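Local coordinates for protein putative glucarate dehydratase (Pseudomonas fluorescens, PDB 4IT1) that probably catalyses the magnesium-dependent dehydration of D-glucarate to 5-dehydro-4-deoxy-D-glucarate, as a member of the mandelate racemase/muconate lactonizing enzyme family, at residues D296-V304 and T327-L337. Numbering follows the deposited sequence.
Sequences DFDEFRRSV and TLAKMCDTFGL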
ATOM      1  N   ASP A 296      -1.865  10.204  10.533  1.00 39.06           N
ATOM      2  CA  ASP A 296      -1.001   9.016  10.477  1.00 37.39           C
ATOM      3  C   ASP A 296      -1.841   7.750  10.584  1.00 37.21           C
ATOM      4  O   ASP A 296      -3.052   7.819  10.798  1.00 41.47           O
ATOM      5  CB  ASP A 296       0.118   9.053  11.547  1.00 39.14           C
ATOM      6  CG  ASP A 296      -0.399   8.826  12.978  1.00 41.38           C
ATOM      7  OD1 ASP A 296      -1.273   7.961  13.212  1.00 41.74           O
ATOM      8  OD2 ASP A 296       0.100   9.507  13.886  1.00 49.43           O
ATOM      9  N   PHE A 297      -1.198   6.596  10.444  1.00 35.71           N
ATOM     10  CA  PHE A 297      -1.926   5.340  10.344  1.00 39.84           C
ATOM     11  C   PHE A 297      -2.682   4.921  11.609  1.00 45.64           C
ATOM     12  O   PHE A 297      -3.745   4.302  11.523  1.00 45.92           O
ATOM     13  CB  PHE A 297      -1.026   4.229   9.801  1.00 40.17           C
ATOM     14  CG  PHE A 297      -0.690   4.398   8.344  1.00 49.27           C
ATOM     15  CD1 PHE A 297      -1.576   3.964   7.356  1.00 47.11           C
ATOM     16  CD2 PHE A 297       0.497   5.015   7.953  1.00 49.46           C
ATOM     17  CE1 PHE A 297      -1.278   4.133   6.010  1.00 51.35           C
ATOM     18  CE2 PHE A 297       0.803   5.177   6.606  1.00 54.68           C
ATOM     19  CZ  PHE A 297      -0.086   4.737   5.633  1.00 47.65           C
ATOM     20  N   ASP A 298      -2.151   5.278  12.776  1.00 44.55           N
ATOM     21  CA  ASP A 298      -2.825   4.978  14.041  1.00 44.99           C
ATOM     22  C   ASP A 298      -4.073   5.831  14.206  1.00 37.17           C
ATOM     23  O   ASP A 298      -5.113   5.342  14.633  1.00 39.38           O
ATOM     24  CB  ASP A 298      -1.877   5.186  15.226  1.00 49.06           C
ATOM     25  CG  ASP A 298      -0.635   4.327  15.130  1.00 51.34           C
ATOM     26  OD1 ASP A 298      -0.765   3.099  14.928  1.00 62.39           O
ATOM     27  OD2 ASP A 298       0.476   4.879  15.255  1.00 71.76           O
ATOM     28  N   GLU A 299      -3.967   7.103  13.847  1.00 38.01           N
ATOM     29  CA  GLU A 299      -5.119   8.001  13.849  1.00 42.80           C
ATOM     30  C   GLU A 299      -6.211   7.516  12.889  1.00 42.03           C
ATOM     31  O   GLU A 299      -7.409   7.636  13.192  1.00 40.69           O
ATOM     32  CB  GLU A 299      -4.679   9.432  13.530  1.00 42.45           C
ATOM     33  CG  GLU A 299      -3.803  10.047  14.623  1.00 47.61           C
ATOM     34  CD  GLU A 299      -3.279  11.438  14.277  1.00 58.10           C
ATOM     35  OE1 GLU A 299      -2.463  11.978  15.059  1.00 57.38           O
ATOM     36  OE2 GLU A 299      -3.670  11.997  13.226  1.00 55.39           O
ATOM     37  N   PHE A 300      -5.794   6.954  11.750  1.00 42.05           N
ATOM     38  CA  PHE A 300      -6.724   6.399  10.760  1.00 40.54           C
ATOM     39  C   PHE A 300      -7.568   5.294  11.406  1.00 42.05           C
ATOM     40  O   PHE A 300      -8.793   5.313  11.293  1.00 43.01           O
ATOM     41  CB  PHE A 300      -5.965   5.877   9.531  1.00 38.51           C
ATOM     42  CG  PHE A 300      -6.849   5.245   8.471  1.00 44.35           C
ATOM     43  CD1 PHE A 300      -7.272   3.917   8.585  1.00 40.50           C
ATOM     44  CD2 PHE A 300      -7.235   5.968   7.342  1.00 43.16           C
ATOM     45  CE1 PHE A 300      -8.077   3.339   7.614  1.00 42.15           C
ATOM     46  CE2 PHE A 300      -8.034   5.394   6.362  1.00 40.00           C
ATOM     47  CZ  PHE A 300      -8.456   4.079   6.497  1.00 43.17           C
ATOM     48  N   ARG A 301      -6.900   4.363  12.095  1.00 38.34           N
ATOM     49  CA  ARG A 301      -7.539   3.257  12.816  1.00 38.47           C
ATOM     50  C   ARG A 301      -8.551   3.754  13.848  1.00 39.51           C
ATOM     51  O   ARG A 301      -9.664   3.231  13.944  1.00 40.78           O
ATOM     52  CB  ARG A 301      -6.466   2.373  13.503  1.00 40.35           C
ATOM     53  CG  ARG A 301      -6.993   1.178  14.308  1.00 43.00           C
ATOM     54  CD  ARG A 301      -5.904   0.390  15.043  1.00 39.23           C
ATOM     55  NE  ARG A 301      -5.276   1.201  16.093  1.00 57.76           N
ATOM     56  CZ  ARG A 301      -4.056   1.746  16.032  1.00 62.95           C
ATOM     57  NH1 ARG A 301      -3.271   1.567  14.969  1.00 65.52           N
ATOM     58  NH2 ARG A 301      -3.606   2.475  17.047  1.00 59.18           N
ATOM     59  N   ARG A 302      -8.154   4.748  14.634  1.00 38.80           N
ATOM     60  CA  ARG A 302      -9.036   5.278  15.672  1.00 42.42           C
ATOM     61  C   ARG A 302     -10.202   6.048  15.041  1.00 40.91           C
ATOM     62  O   ARG A 302     -11.312   6.029  15.564  1.00 37.84           O
ATOM     63  CB  ARG A 302      -8.262   6.143  16.681  1.00 40.48           C
ATOM     64  CG  ARG A 302      -7.248   5.357  17.521  1.00 45.60           C
ATOM     65  CD  ARG A 302      -6.742   6.135  18.736  1.00 44.94           C
ATOM     66  NE  ARG A 302      -5.875   7.264  18.387  1.00 44.77           N
ATOM     67  CZ  ARG A 302      -4.552   7.201  18.195  1.00 45.96           C
ATOM     68  NH1 ARG A 302      -3.889   6.053  18.312  1.00 46.89           N
ATOM     69  NH2 ARG A 302      -3.885   8.306  17.889  1.00 36.35           N
ATOM     70  N   SER A 303      -9.957   6.705  13.911  1.00 39.37           N
ATOM     71  CA  SER A 303     -11.032   7.436  13.225  1.00 42.90           C
ATOM     72  C   SER A 303     -12.080   6.477  12.697  1.00 43.35           C
ATOM     73  O   SER A 303     -13.277   6.708  12.840  1.00 40.29           O
ATOM     74  CB  SER A 303     -10.496   8.268  12.065  1.00 47.91           C
ATOM     75  OG  SER A 303     -11.528   9.072  11.531  1.00 52.11           O
ATOM     76  N   VAL A 304     -11.606   5.394  12.094  1.00 43.25           N
ATOM     77  CA  VAL A 304     -12.469   4.408  11.469  1.00 48.82           C
ATOM     78  C   VAL A 304     -13.354   3.717  12.502  1.00 46.97           C
ATOM     79  O   VAL A 304     -14.468   3.306  12.190  1.00 47.70           O
ATOM     80  CB  VAL A 304     -11.625   3.397  10.656  1.00 51.19           C
ATOM     81  CG1 VAL A 304     -12.276   2.022  10.614  1.00 59.19           C
ATOM     82  CG2 VAL A 304     -11.370   3.941   9.257  1.00 46.91           C
ATOM     83  N   THR A 327      -0.705   3.567  -0.212  1.00 47.95           N
ATOM     84  CA  THR A 327      -1.260   2.716   0.837  1.00 46.89           C
ATOM     85  C   THR A 327      -2.436   3.409   1.505  1.00 47.09           C
ATOM     86  O   THR A 327      -3.509   2.820   1.616  1.00 46.03           O
ATOM     87  CB  THR A 327      -0.207   2.338   1.883  1.00 44.15           C
ATOM     88  OG1 THR A 327       0.906   1.751   1.214  1.00 43.04           O
ATOM     89  CG2 THR A 327      -0.777   1.319   2.864  1.00 51.48           C
ATOM     90  N   LEU A 328      -2.246   4.665   1.913  1.00 40.81           N
ATOM     91  CA  LEU A 328      -3.348   5.411   2.500  1.00 39.50           C
ATOM     92  C   LEU A 328      -4.561   5.475   1.563  1.00 40.29           C
ATOM     93  O   LEU A 328      -5.688   5.231   1.999  1.00 43.51           O
ATOM     94  CB  LEU A 328      -2.933   6.823   2.950  1.00 33.90           C
ATOM     95  CG  LEU A 328      -4.092   7.679   3.499  1.00 38.56           C
ATOM     96  CD1 LEU A 328      -4.765   7.083   4.747  1.00 32.73           C
ATOM     97  CD2 LEU A 328      -3.649   9.106   3.747  1.00 39.18           C
ATOM     98  N   ALA A 329      -4.342   5.817   0.290  1.00 45.77           N
ATOM     99  CA  ALA A 329      -5.458   5.938  -0.663  1.00 44.95           C
ATOM    100  C   ALA A 329      -6.251   4.628  -0.741  1.00 37.31           C
ATOM    101  O   ALA A 329      -7.483   4.630  -0.716  1.00 41.23           O
ATOM    102  CB  ALA A 329      -4.962   6.357  -2.040  1.00 43.20           C
ATOM    103  N   LYS A 330      -5.522   3.520  -0.809  1.00 34.82           N
ATOM    104  CA  LYS A 330      -6.100   2.186  -0.851  1.00 38.51           C
ATOM    105  C   LYS A 330      -6.894   1.878   0.416  1.00 47.82           C
ATOM    106  O   LYS A 330      -7.952   1.233   0.363  1.00 49.16           O
ATOM    107  CB  LYS A 330      -4.988   1.152  -1.055  1.00 42.63           C
ATOM    108  CG  LYS A 330      -5.446  -0.292  -1.174  1.00 49.21           C
ATOM    109  CD  LYS A 330      -6.335  -0.491  -2.391  1.00 54.44           C
ATOM    110  CE  LYS A 330      -6.746  -1.945  -2.520  1.00 62.85           C
ATOM    111  NZ  LYS A 330      -7.806  -2.115  -3.547  1.00 72.13           N
ATOM    112  N   MET A 331      -6.381   2.349   1.552  1.00 47.19           N
ATOM    113  CA  MET A 331      -7.036   2.135   2.841  1.00 42.71           C
ATOM    114  C   MET A 331      -8.325   2.930   2.940  1.00 39.01           C
ATOM    115  O   MET A 331      -9.322   2.423   3.444  1.00 39.05           O
ATOM    116  CB  MET A 331      -6.105   2.481   4.006  1.00 45.92           C
ATOM    117  CG  MET A 331      -5.023   1.441   4.256  1.00 43.91           C
ATOM    118  SD  MET A 331      -4.052   1.743   5.755  1.00 57.82           S
ATOM    119  CE  MET A 331      -5.150   1.168   7.040  1.00 50.46           C
ATOM    120  N   CYS A 332      -8.303   4.168   2.454  1.00 39.29           N
ATOM    121  CA  CYS A 332      -9.511   4.987   2.386  1.00 47.50           C
ATOM    122  C   CYS A 332     -10.578   4.309   1.532  1.00 45.43           C
ATOM    123  O   CYS A 332     -11.750   4.254   1.917  1.00 41.12           O
ATOM    124  CB  CYS A 332      -9.202   6.362   1.808  1.00 50.37           C
ATOM    125  SG  CYS A 332      -8.203   7.402   2.890  1.00 48.04           S
ATOM    126  N   ASP A 333     -10.154   3.792   0.377  1.00 44.81           N
ATOM    127  CA  ASP A 333     -11.038   3.046  -0.516  1.00 49.78           C
ATOM    128  C   ASP A 333     -11.659   1.868   0.224  1.00 44.74           C
ATOM    129  O   ASP A 333     -12.844   1.593   0.075  1.00 50.42           O
ATOM    130  CB  ASP A 333     -10.279   2.549  -1.750  1.00 55.61           C
ATOM    131  CG  ASP A 333     -11.185   1.818  -2.747  1.00 59.32           C
ATOM    132  OD1 ASP A 333     -11.967   2.483  -3.455  1.00 53.67           O
ATOM    133  OD2 ASP A 333     -11.107   0.575  -2.829  1.00 51.91           O
ATOM    134  N   THR A 334     -10.852   1.193   1.034  1.00 45.28           N
ATOM    135  CA  THR A 334     -11.286   0.007   1.758  1.00 42.74           C
ATOM    136  C   THR A 334     -12.325   0.343   2.820  1.00 48.07           C
ATOM    137  O   THR A 334     -13.256  -0.433   3.057  1.00 46.15           O
ATOM    138  CB  THR A 334     -10.084  -0.708   2.374  1.00 41.92           C
ATOM    139  OG1 THR A 334      -9.227  -1.142   1.318  1.00 47.15           O
ATOM    140  CG2 THR A 334     -10.500  -1.908   3.195  1.00 42.74           C
ATOM    141  N   PHE A 335     -12.178   1.514   3.432  1.00 42.29           N
ATOM    142  CA  PHE A 335     -13.045   1.905   4.537  1.00 40.49           C
ATOM    143  C   PHE A 335     -14.070   2.937   4.117  1.00 41.23           C
ATOM    144  O   PHE A 335     -14.748   3.516   4.953  1.00 47.93           O
ATOM    145  CB  PHE A 335     -12.213   2.370   5.742  1.00 39.37           C
ATOM    146  CG  PHE A 335     -11.489   1.247   6.432  1.00 37.44           C
ATOM    147  CD1 PHE A 335     -10.208   0.867   6.024  1.00 38.05           C
ATOM    148  CD2 PHE A 335     -12.095   0.545   7.475  1.00 39.01           C
ATOM    149  CE1 PHE A 335      -9.544  -0.184   6.650  1.00 36.90           C
ATOM    150  CE2 PHE A 335     -11.441  -0.511   8.102  1.00 38.44           C
ATOM    151  CZ  PHE A 335     -10.163  -0.872   7.691  1.00 42.66           C
ATOM    152  N   GLY A 336     -14.194   3.144   2.810  1.00 43.57           N
ATOM    153  CA  GLY A 336     -15.246   3.987   2.263  1.00 42.12           C
ATOM    154  C   GLY A 336     -15.045   5.465   2.517  1.00 39.79           C
ATOM    155  O   GLY A 336     -16.011   6.199   2.676  1.00 39.89           O
ATOM    156  N   LEU A 337     -13.792   5.906   2.539  1.00 40.39           N
ATOM    157  CA  LEU A 337     -13.489   7.318   2.787  1.00 45.00           C
ATOM    158  C   LEU A 337     -13.013   7.967   1.497  1.00 41.83           C
ATOM    159  O   LEU A 337     -12.313   7.333   0.706  1.00 43.09           O
ATOM    160  CB  LEU A 337     -12.402   7.462   3.867  1.00 46.49           C
ATOM    161  CG  LEU A 337     -12.563   6.740   5.214  1.00 51.52           C
ATOM    162  CD1 LEU A 337     -11.354   7.005   6.099  1.00 47.24           C
ATOM    163  CD2 LEU A 337     -13.851   7.123   5.943  1.00 51.08           C
TER
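With chi1 at 178°, F300 points its CG away from the backbone N, which carries its ring across to M331, C332 and F335. In M331, CG lies beside the backbone N and chi2 is extended, and this brings SD up to F297; the bend at chi3 (78°) then puts the methyl CE against F300. CE lies 3.7 Å from F300 CE1. SD stands above the face of the F300 ring at a distance, 4.9 Å from its centroid. The same sulfur meets F297 at the ring edge, 3.7 Å from F297 CE1, so M331 makes a Met-aromatic contact with each phenylalanine. F300 also turns its ring edge to the face of F335 in an offset T-shaped pair, with the planes at 79°. The CD1 methyls of L328 and L337 also pack against the F300 ring, and C332 SG lies at its edge, 4.0 Å from F300 CE2. The two segments belong to neighbouring helices of the (β/α)-barrel domain of the enolase superfamily. They run nearly parallel, with strand 311-314 between them in sequence. L328, C332 and L337 also touch V312 of that strand. Replacing F300 with alanine is likely to open a gap between the helices, and M331 CE and F335 would lose the ring they pack on. Near the end of the contact, V304 CG1 packs 3.5 Å from F335 CD2. The second subunit also packs against this contact: F335 meets F335 of the second subunit, and F297 makes a cation-pi contact with K330 of the second subunit.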